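Local coordinates for iron binding protein FbpA (Mannheimia haemolytica, PDB 1Q35), which binds ferric iron in the periplasm as a bacterial solute-binding protein, probably handing it on for uptake into the cell, at residues R101-Y106 against G176-Q181; M203-K208 against L265-P270. One frame throughout, in Å; residues are numbered along the deposited sequence. Where two conformers were deposited one is given.

Contact 1: residues R101-Y106 against G176-Q181. With FMT (formic acid), chain D; FMT (formic acid), chain C.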
loop_
_atom_site.group_PDB
_atom_site.type_symbol
_atom_site.label_atom_id
_atom_site.label_comp_id
_atom_site.label_asym_id
_atom_site.label_seq_id
_atom_site.Cartn_x
_atom_site.Cartn_y
_atom_site.Cartn_z
ATOM N N ARG A 101 5.282 0.605 3.036
ATOM C CA ARG A 101 5.274 1.675 2.053
ATOM C C ARG A 101 4.686 2.896 2.733
ATOM O O ARG A 101 3.885 2.775 3.664
ATOM C CB ARG A 101 4.463 1.285 0.812
ATOM C CG ARG A 101 3.062 0.781 1.085
ATOM C CD ARG A 101 2.941 -0.740 1.192
ATOM N NE ARG A 101 3.300 -1.442 -0.037
ATOM C CZ ARG A 101 2.517 -1.601 -1.118
ATOM N NH1 ARG A 101 2.988 -2.272 -2.149
ATOM N NH2 ARG A 101 1.289 -1.115 -1.194
ATOM N N ALA A 102 5.103 4.070 2.285
ATOM C CA ALA A 102 4.586 5.323 2.807
ATOM C C ALA A 102 3.632 5.940 1.794
ATOM O O ALA A 102 3.898 5.916 0.585
ATOM C CB ALA A 102 5.726 6.288 3.091
ATOM N N ARG A 103 2.525 6.507 2.266
ATOM C CA ARG A 103 1.667 7.292 1.387
ATOM C C ARG A 103 2.095 8.745 1.547
ATOM O O ARG A 103 1.850 9.379 2.570
ATOM C CB ARG A 103 0.182 7.064 1.680
ATOM C CG ARG A 103 -0.732 7.540 0.566
ATOM C CD ARG A 103 -1.998 6.696 0.412
ATOM N NE ARG A 103 -2.762 7.070 -0.780
ATOM C CZ ARG A 103 -2.439 6.728 -2.028
ATOM N NH1 ARG A 103 -3.177 7.148 -3.042
ATOM N NH2 ARG A 103 -1.382 5.978 -2.277
ATOM N N VAL A 104 2.807 9.230 0.539
ATOM C CA VAL A 104 3.517 10.499 0.596
ATOM C C VAL A 104 2.783 11.601 -0.162
ATOM O O VAL A 104 1.751 11.358 -0.786
ATOM C CB VAL A 104 4.953 10.331 0.045
ATOM C CG1 VAL A 104 5.703 9.276 0.852
ATOM C CG2 VAL A 104 4.956 9.965 -1.435
ATOM N N ILE A 105 3.325 12.811 -0.073
ATOM C CA ILE A 105 2.856 13.941 -0.861
ATOM C C ILE A 105 3.940 14.296 -1.865
ATOM O O ILE A 105 5.065 14.621 -1.487
ATOM C CB ILE A 105 2.519 15.158 0.023
ATOM C CG1 ILE A 105 1.422 14.794 1.026
ATOM C CG2 ILE A 105 2.091 16.341 -0.853
ATOM C CD1 ILE A 105 1.122 15.867 2.038
ATOM N N TYR A 106 3.606 14.185 -3.146
ATOM C CA TYR A 106 4.486 14.636 -4.221
ATOM C C TYR A 106 4.188 16.091 -4.531
ATOM O O TYR A 106 3.031 16.496 -4.533
ATOM C CB TYR A 106 4.280 13.771 -5.467
ATOM C CG TYR A 106 4.698 12.338 -5.252
ATOM C CD1 TYR A 106 3.765 11.306 -5.176
ATOM C CD2 TYR A 106 6.032 12.017 -5.095
ATOM C CE1 TYR A 106 4.168 9.993 -4.963
ATOM C CE2 TYR A 106 6.440 10.708 -4.873
ATOM C CZ TYR A 106 5.511 9.704 -4.809
ATOM O OH TYR A 106 5.962 8.422 -4.588
ATOM N N GLY A 176 -7.215 7.736 -12.695
ATOM C CA GLY A 176 -5.923 7.092 -12.801
ATOM C C GLY A 176 -5.432 6.535 -11.475
ATOM O O GLY A 176 -6.186 6.461 -10.502
ATOM N N GLY A 177 -4.169 6.127 -11.450
ATOM C CA GLY A 177 -3.523 5.631 -10.250
ATOM C C GLY A 177 -2.542 6.642 -9.683
ATOM O O GLY A 177 -2.572 7.828 -10.022
ATOM N N ASP A 178 -1.665 6.172 -8.807
ATOM C CA ASP A 178 -0.732 7.066 -8.128
ATOM C C ASP A 178 0.279 7.695 -9.096
ATOM O O ASP A 178 0.557 8.894 -9.012
ATOM C CB ASP A 178 0.026 6.330 -7.020
ATOM C CG ASP A 178 -0.800 6.091 -5.774
ATOM O OD1 ASP A 178 -1.967 6.525 -5.691
ATOM O OD2 ASP A 178 -0.299 5.464 -4.819
ATOM N N ARG A 179 0.840 6.893 -10.002
ATOM C CA ARG A 179 1.820 7.419 -10.962
ATOM C C ARG A 179 1.202 8.481 -11.864
ATOM O O ARG A 179 1.850 9.473 -12.197
ATOM C CB ARG A 179 2.429 6.303 -11.804
ATOM C CG ARG A 179 3.314 5.355 -11.003
ATOM C CD ARG A 179 3.661 4.081 -11.737
ATOM N NE ARG A 179 2.464 3.285 -12.002
ATOM C CZ ARG A 179 2.398 2.272 -12.857
ATOM N NH1 ARG A 179 3.464 1.891 -13.544
ATOM N NH2 ARG A 179 1.248 1.636 -13.026
ATOM N N ASP A 180 -0.057 8.286 -12.237
ATOM C CA ASP A 180 -0.752 9.226 -13.106
ATOM C C ASP A 180 -0.837 10.623 -12.497
ATOM O O ASP A 180 -0.819 11.615 -13.225
ATOM C CB ASP A 180 -2.183 8.759 -13.395
ATOM C CG ASP A 180 -2.243 7.590 -14.346
ATOM O OD1 ASP A 180 -1.428 7.531 -15.286
ATOM O OD2 ASP A 180 -3.094 6.686 -14.233
ATOM N N GLN A 181 -0.929 10.722 -11.171
ATOM C CA GLN A 181 -0.995 12.037 -10.537
ATOM C C GLN A 181 0.331 12.769 -10.677
ATOM O O GLN A 181 0.356 13.997 -10.790
ATOM C CB GLN A 181 -1.375 11.972 -9.052
ATOM C CG GLN A 181 -2.463 10.985 -8.671
ATOM C CD GLN A 181 -3.729 11.152 -9.481
ATOM O OE1 GLN A 181 -4.247 12.255 -9.606
ATOM N NE2 GLN A 181 -4.237 10.051 -10.016
HETATM C C FMT D . -0.159 3.109 -9.700
HETATM O O1 FMT D . -1.107 3.384 -8.823
HETATM O O2 FMT D . 0.309 4.023 -10.366
HETATM C C FMT C . 1.180 -2.520 -5.697
HETATM O O1 FMT C . 1.276 -3.770 -6.121
HETATM O O2 FMT C . 1.931 -2.129 -4.822
#
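OD2 of D178 is gripped twice: R103 NH2 donates to it at 2.8 Å, and the backbone N of N196 in strand 192-196 gives a second bond. The other oxygen is held too, with R103 NH1 lying 3.0 Å from D178 OD1. The guanidinium therefore meets the carboxylate end-on, one nitrogen to each oxygen, in a bidentate salt bridge. Both oxygens are approached on their syn side, somewhat out of the carboxylate plane, and both hydrogen bonds are nearly straight (N-H...O about 165°), with the two flat groups turned 30° apart. R103 starts with CG anti to its backbone N (chi1 -164°) and bends at chi2, which carries the guanidinium out from strand 96-108 to helix 178-187. Arginine suits this place, being long enough to span the gap from R103 CA to D178 CA, 9.8 Å, with N-H groups to spare; NH1 also donates to N143 OD1. The buried pair joins the central sheet to a helix of the periplasmic binding protein fold, beside the iron site: R103 packs on Y142 and D178 on Y199, both ferric ligands in an iron-bound form of this protein. Formic acid (chain D), probably from the crystallisation liquor, takes backbone N-H groups, its O1 2.8 Å from D178 N and its O2 2.9 Å from R179 N. R179 bends at chi3 and sets NE 2.8 Å from O2 of the chain D molecule, which lies at the guanidinium edge, in its plane. R101 NH1 is 2.9 Å from O2 of the chain C formic acid.

Contact 2: residues M203-K208 against L265-P270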
loop_
_atom_site.group_PDB
_atom_site.type_symbol
_atom_site.label_atom_id
_atom_site.label_comp_id
_atom_site.label_asym_id
_atom_site.label_seq_id
_atom_site.Cartn_x
_atom_site.Cartn_y
_atom_site.Cartn_z
ATOM N N MET A 203 9.073 4.854 -11.190
ATOM C CA MET A 203 9.057 5.823 -12.293
ATOM C C MET A 203 10.478 6.194 -12.710
ATOM O O MET A 203 10.781 6.259 -13.902
ATOM C CB MET A 203 8.256 7.072 -11.919
ATOM C CG MET A 203 6.758 6.831 -11.878
ATOM S SD MET A 203 5.776 8.307 -11.536
ATOM C CE MET A 203 6.203 8.633 -9.819
ATOM N N LEU A 204 11.359 6.408 -11.740
ATOM C CA LEU A 204 12.751 6.745 -12.039
ATOM C C LEU A 204 13.456 5.644 -12.838
ATOM O O LEU A 204 14.316 5.941 -13.669
ATOM C CB LEU A 204 13.531 7.036 -10.757
ATOM C CG LEU A 204 13.227 8.376 -10.085
ATOM C CD1 LEU A 204 13.826 8.436 -8.685
ATOM C CD2 LEU A 204 13.736 9.535 -10.944
ATOM N N ASP A 205 13.081 4.387 -12.594
ATOM C CA ASP A 205 13.684 3.232 -13.269
ATOM C C ASP A 205 13.131 3.003 -14.679
ATOM O O ASP A 205 13.683 2.202 -15.434
ATOM C CB ASP A 205 13.442 1.947 -12.460
ATOM C CG ASP A 205 14.402 1.766 -11.300
ATOM O OD1 ASP A 205 15.367 2.546 -11.128
ATOM O OD2 ASP A 205 14.259 0.816 -10.499
ATOM N N ASP A 206 12.029 3.667 -15.014
ATOM C CA ASP A 206 11.327 3.470 -16.281
ATOM C C ASP A 206 11.670 4.609 -17.238
ATOM O O ASP A 206 11.490 5.773 -16.905
ATOM C CB ASP A 206 9.815 3.427 -16.023
ATOM C CG ASP A 206 9.026 2.831 -17.178
ATOM O OD1 ASP A 206 9.430 3.001 -18.346
ATOM O OD2 ASP A 206 7.970 2.187 -17.011
ATOM N N GLU A 207 12.157 4.276 -18.428
ATOM C CA GLU A 207 12.555 5.287 -19.409
ATOM C C GLU A 207 11.412 6.235 -19.777
ATOM O O GLU A 207 11.637 7.424 -19.995
ATOM C CB GLU A 207 13.103 4.615 -20.672
ATOM C CG GLU A 207 14.470 3.982 -20.479
ATOM C CD GLU A 207 14.933 3.205 -21.699
ATOM O OE1 GLU A 207 16.011 3.531 -22.241
ATOM O OE2 GLU A 207 14.223 2.265 -22.118
ATOM N N LYS A 208 10.195 5.701 -19.831
ATOM C CA LYS A 208 9.013 6.463 -20.216
ATOM C C LYS A 208 8.426 7.322 -19.089
ATOM O O LYS A 208 7.701 8.274 -19.366
ATOM C CB LYS A 208 7.947 5.525 -20.748
ATOM N N LEU A 265 14.156 -3.911 -6.562
ATOM C CA LEU A 265 13.285 -3.898 -7.732
ATOM C C LEU A 265 12.028 -3.060 -7.529
ATOM O O LEU A 265 11.586 -2.375 -8.445
ATOM C CB LEU A 265 12.874 -5.318 -8.125
ATOM C CG LEU A 265 13.997 -6.302 -8.456
ATOM C CD1 LEU A 265 13.412 -7.632 -8.912
ATOM C CD2 LEU A 265 14.941 -5.741 -9.513
ATOM N N ASN A 266 11.433 -3.137 -6.345
ATOM C CA ASN A 266 10.177 -2.442 -6.092
ATOM C C ASN A 266 10.335 -1.095 -5.390
ATOM O O ASN A 266 9.383 -0.327 -5.365
ATOM C CB ASN A 266 9.231 -3.301 -5.250
ATOM C CG ASN A 266 8.618 -4.455 -6.021
ATOM O OD1 ASN A 266 9.020 -4.775 -7.143
ATOM N ND2 ASN A 266 7.631 -5.099 -5.402
ATOM N N HIS A 267 11.497 -0.826 -4.797
ATOM C CA HIS A 267 11.719 0.413 -4.034
ATOM C C HIS A 267 10.788 0.543 -2.833
ATOM O O HIS A 267 10.397 1.646 -2.451
ATOM C CB HIS A 267 11.662 1.629 -4.958
ATOM C CG HIS A 267 12.713 1.578 -6.010
ATOM N ND1 HIS A 267 14.045 1.783 -5.725
ATOM C CD2 HIS A 267 12.646 1.262 -7.322
ATOM C CE1 HIS A 267 14.749 1.634 -6.831
ATOM N NE2 HIS A 267 13.926 1.319 -7.814
ATOM N N GLU A 268 10.470 -0.606 -2.233
ATOM C CA GLU A 268 9.696 -0.672 -1.005
ATOM C C GLU A 268 10.634 -0.834 0.180
ATOM O O GLU A 268 11.829 -1.078 0.020
ATOM C CB GLU A 268 8.707 -1.835 -1.062
ATOM C CG GLU A 268 7.596 -1.628 -2.067
ATOM C CD GLU A 268 6.633 -2.785 -2.086
ATOM O OE1 GLU A 268 5.679 -2.786 -1.274
ATOM O OE2 GLU A 268 6.840 -3.696 -2.909
ATOM N N TYR A 269 10.090 -0.670 1.377
ATOM C CA TYR A 269 10.856 -0.886 2.596
ATOM C C TYR A 269 10.706 -2.345 3.026
ATOM O O TYR A 269 9.600 -2.781 3.318
ATOM C CB TYR A 269 10.373 0.045 3.711
ATOM C CG TYR A 269 10.551 1.509 3.366
ATOM C CD1 TYR A 269 9.469 2.306 3.009
ATOM C CD2 TYR A 269 11.820 2.094 3.381
ATOM C CE1 TYR A 269 9.644 3.653 2.674
ATOM C CE2 TYR A 269 12.002 3.437 3.052
ATOM C CZ TYR A 269 10.913 4.206 2.697
ATOM O OH TYR A 269 11.079 5.533 2.361
ATOM N N PRO A 270 11.789 -3.124 3.061
ATOM C CA PRO A 270 11.684 -4.495 3.576
ATOM C C PRO A 270 11.200 -4.501 5.017
ATOM O O PRO A 270 11.490 -3.569 5.762
ATOM C CB PRO A 270 13.123 -5.022 3.509
ATOM C CG PRO A 270 13.824 -4.141 2.575
ATOM C CD PRO A 270 13.159 -2.801 2.628
HETATM O O HOH W 1 12.305 -1.107 -10.779
#
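D205 sets the end of its carboxylate against the edge of the H267 imidazole, and OD2 receives the N-H of NE2 at 2.8 Å. The oxygen lies in the ring plane and the bond is almost straight, at 167°. Seen from the aspartate the fit is less regular: NE2 comes in from above the carboxylate plane, and the two planes stand 60° apart. The O of a water lies 2.8 Å from D205 OD2 and 2.8 Å from L265 O, donating to both and tying the acid to the backbone two residues before H267. This His-carboxylate hydrogen bond joins the helix 198-205 region to the turn between helix 256-266 and strand 269-270 in the periplasmic binding protein fold. The H267 side chain lies about 4 Å from that of Y198, a ligand in an iron-bound form of the protein. H267 is the first residue to leave the helical path, with positive phi, and CG anti to its carbonyl carbon (chi1 -61°) aims the ring at the aspartate. Histidine suits the turn because its two nitrogens can serve two partners: ND1 is hydrogen-bonded to S278 OG while NE2 reaches D205. The carboxylate would be expected to favour a proton on NE2 and could raise the basicity of the ring. H267 is buried against V281 of helix 279-283; D205 is exposed, and its short carboxylate accepts from both imidazole and water.

How the contacts relate
Along the chain the contacts come in series, contact 1 closing before contact 2 opens, and their centres lie about 13 Å apart. One sheet serves both: strand 96-108 carries residues 101-106 of contact 1 and runs antiparallel to strand 269-270 of contact 2. They also touch. NH1 of R101 forms a salt bridge with OE1 of E268 at 2.9 Å, and CG of R179 packs on CG of M203 at 3.8 Å. Helix 198-205 begins with the iron-binding tyrosines Y198 and Y199 and leads to contact 2. Contact 1 reaches these tyrosines through R101, D178 and R179, and the H267 side chain of contact 2 lies near Y198, so both border the site that holds ferric iron in the iron-bound form, empty here.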